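Local atomic coordinates of tartrate dehydrogenase/decarboxylase (Pseudomonas putida, PDB entry 3FLK), a protein that oxidises (+)-tartrate to oxaloglycolate with NAD+, and also converts meso-tartrate to D-glycerate and D-malate to pyruvate. Residues L327-R332 against A354-T359. The protein carries 1 engineered substitution. Numbering follows the deposited sequence.
Sequences LNAIER and AAISDT
A329 points its CB toward segment 354-359, where it lies 3.7 Å from the carbonyl O of I356 and 3.8 Å from its CG2. With so small a side chain at the crossing, the CA atoms of A329 and I356 come within 5.5 Å. The CG1-CD1 arm of I356 reaches I330, CD1 lying 4.3 Å from CG1, and I302 of helix 299-313 and V27 of helix 17-35 close round the same isoleucine. Helices 317-336 and 349-361 are the last two of this isocitrate/isopropylmalate dehydrogenase fold; the axes of segments 327-332 and 354-359 approach to 8.6 Å, at 125° between their N-to-C directions, well away from the metal and oxalate site. Toward solvent, T359 takes over. OG1 sits beside the backbone N (chi1 -59°) and donates a hydrogen bond to the carbonyl O of A355 (2.7 Å), which accepts the T359 amide from its other face. CG2, anti to that N, slants across the extended R332 chain, touching CB and CD (3.8 Å to CD), and lies 4.0 Å from CA of A329. A serine here lacks CG2 and would probably leave a gap between A329 and R332. NE of R332 hydrogen-bonds OD1 of N328; OD1 lies in the guanidinium plane, NE above the amide's carbonyl plane.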
loop_
_atom_site.group_PDB
_atom_site.type_symbol
_atom_site.label_atom_id
_atom_site.label_comp_id
_atom_site.label_asym_id
_atom_site.label_seq_id
_atom_site.Cartn_x
_atom_site.Cartn_y
_atom_site.Cartn_z
ATOM N N LEU A 327 5.643 -15.052 -24.633
ATOM C CA LEU A 327 4.365 -14.799 -23.972
ATOM C C LEU A 327 3.334 -15.872 -24.315
ATOM O O LEU A 327 2.585 -16.311 -23.448
ATOM C CB LEU A 327 3.832 -13.404 -24.317
ATOM C CG LEU A 327 4.162 -12.238 -23.372
ATOM C CD1 LEU A 327 3.415 -12.366 -22.037
ATOM C CD2 LEU A 327 5.663 -12.076 -23.142
ATOM N N ASN A 328 3.313 -16.284 -25.581
ATOM C CA ASN A 328 2.469 -17.382 -26.048
ATOM C C ASN A 328 2.769 -18.668 -25.275
ATOM O O ASN A 328 1.853 -19.333 -24.793
ATOM C CB ASN A 328 2.667 -17.595 -27.558
ATOM C CG ASN A 328 1.568 -18.444 -28.195
ATOM O OD1 ASN A 328 0.782 -19.100 -27.514
ATOM N ND2 ASN A 328 1.520 -18.434 -29.524
ATOM N N ALA A 329 4.055 -18.989 -25.143
ATOM C CA ALA A 329 4.502 -20.180 -24.418
ATOM C C ALA A 329 4.125 -20.125 -22.934
ATOM O O ALA A 329 3.681 -21.122 -22.367
ATOM C CB ALA A 329 6.007 -20.372 -24.588
ATOM N N ILE A 330 4.305 -18.956 -22.319
ATOM C CA ILE A 330 3.911 -18.729 -20.926
ATOM C C ILE A 330 2.404 -18.949 -20.738
ATOM O O ILE A 330 1.995 -19.676 -19.832
ATOM C CB ILE A 330 4.346 -17.316 -20.425
ATOM C CG1 ILE A 330 5.862 -17.272 -20.206
ATOM C CG2 ILE A 330 3.620 -16.945 -19.130
ATOM C CD1 ILE A 330 6.461 -15.869 -20.171
ATOM N N GLU A 331 1.599 -18.336 -21.608
ATOM C CA GLU A 331 0.136 -18.477 -21.584
ATOM C C GLU A 331 -0.312 -19.936 -21.664
ATOM O O GLU A 331 -1.176 -20.368 -20.899
ATOM C CB GLU A 331 -0.505 -17.692 -22.736
ATOM C CG GLU A 331 -0.514 -16.177 -22.569
ATOM C CD GLU A 331 -0.729 -15.432 -23.886
ATOM O OE1 GLU A 331 -1.268 -16.027 -24.848
ATOM O OE2 GLU A 331 -0.349 -14.243 -23.961
ATOM N N ARG A 332 0.282 -20.684 -22.591
ATOM C CA ARG A 332 -0.085 -22.087 -22.827
ATOM C C ARG A 332 0.223 -22.983 -21.629
ATOM O O ARG A 332 -0.599 -23.812 -21.235
ATOM C CB ARG A 332 0.603 -22.617 -24.090
ATOM C CG ARG A 332 0.009 -22.074 -25.384
ATOM C CD ARG A 332 0.867 -22.428 -26.584
ATOM N NE ARG A 332 0.246 -22.010 -27.841
ATOM C CZ ARG A 332 -0.380 -22.829 -28.682
ATOM N NH1 ARG A 332 -0.473 -24.128 -28.416
ATOM N NH2 ARG A 332 -0.911 -22.349 -29.798
ATOM N N ALA A 354 11.532 -25.957 -18.361
ATOM C CA ALA A 354 11.559 -26.947 -19.439
ATOM C C ALA A 354 10.266 -26.970 -20.256
ATOM O O ALA A 354 10.309 -27.076 -21.484
ATOM C CB ALA A 354 11.854 -28.335 -18.874
ATOM N N ALA A 355 9.128 -26.873 -19.572
ATOM C CA ALA A 355 7.815 -26.878 -20.223
ATOM C C ALA A 355 7.594 -25.657 -21.125
ATOM O O ALA A 355 7.041 -25.781 -22.218
ATOM C CB ALA A 355 6.704 -26.984 -19.183
ATOM N N ILE A 356 8.028 -24.487 -20.664
ATOM C CA ILE A 356 7.910 -23.256 -21.452
ATOM C C ILE A 356 8.857 -23.299 -22.654
ATOM O O ILE A 356 8.466 -22.957 -23.771
ATOM C CB ILE A 356 8.148 -21.986 -20.587
ATOM C CG1 ILE A 356 7.054 -21.864 -19.519
ATOM C CG2 ILE A 356 8.178 -20.726 -21.462
ATOM C CD1 ILE A 356 7.361 -20.883 -18.394
ATOM N N SER A 357 10.089 -23.741 -22.414
ATOM C CA SER A 357 11.094 -23.888 -23.464
ATOM C C SER A 357 10.635 -24.855 -24.564
ATOM O O SER A 357 10.763 -24.553 -25.755
ATOM C CB SER A 357 12.425 -24.347 -22.861
ATOM O OG SER A 357 13.476 -24.234 -23.803
ATOM N N ASP A 358 10.091 -26.003 -24.159
ATOM C CA ASP A 358 9.588 -27.000 -25.108
ATOM C C ASP A 358 8.375 -26.506 -25.893
ATOM O O ASP A 358 8.292 -26.712 -27.106
ATOM C CB ASP A 358 9.239 -28.312 -24.401
ATOM C CG ASP A 358 8.770 -29.388 -25.368
ATOM O OD1 ASP A 358 9.456 -29.614 -26.391
ATOM O OD2 ASP A 358 7.712 -30.003 -25.110
ATOM N N THR A 359 7.436 -25.870 -25.195
ATOM C CA THR A 359 6.246 -25.293 -25.821
ATOM C C THR A 359 6.640 -24.251 -26.871
ATOM O O THR A 359 6.081 -24.227 -27.970
ATOM C CB THR A 359 5.303 -24.672 -24.763
ATOM O OG1 THR A 359 4.909 -25.683 -23.827
ATOM C CG2 THR A 359 4.057 -24.080 -25.404
#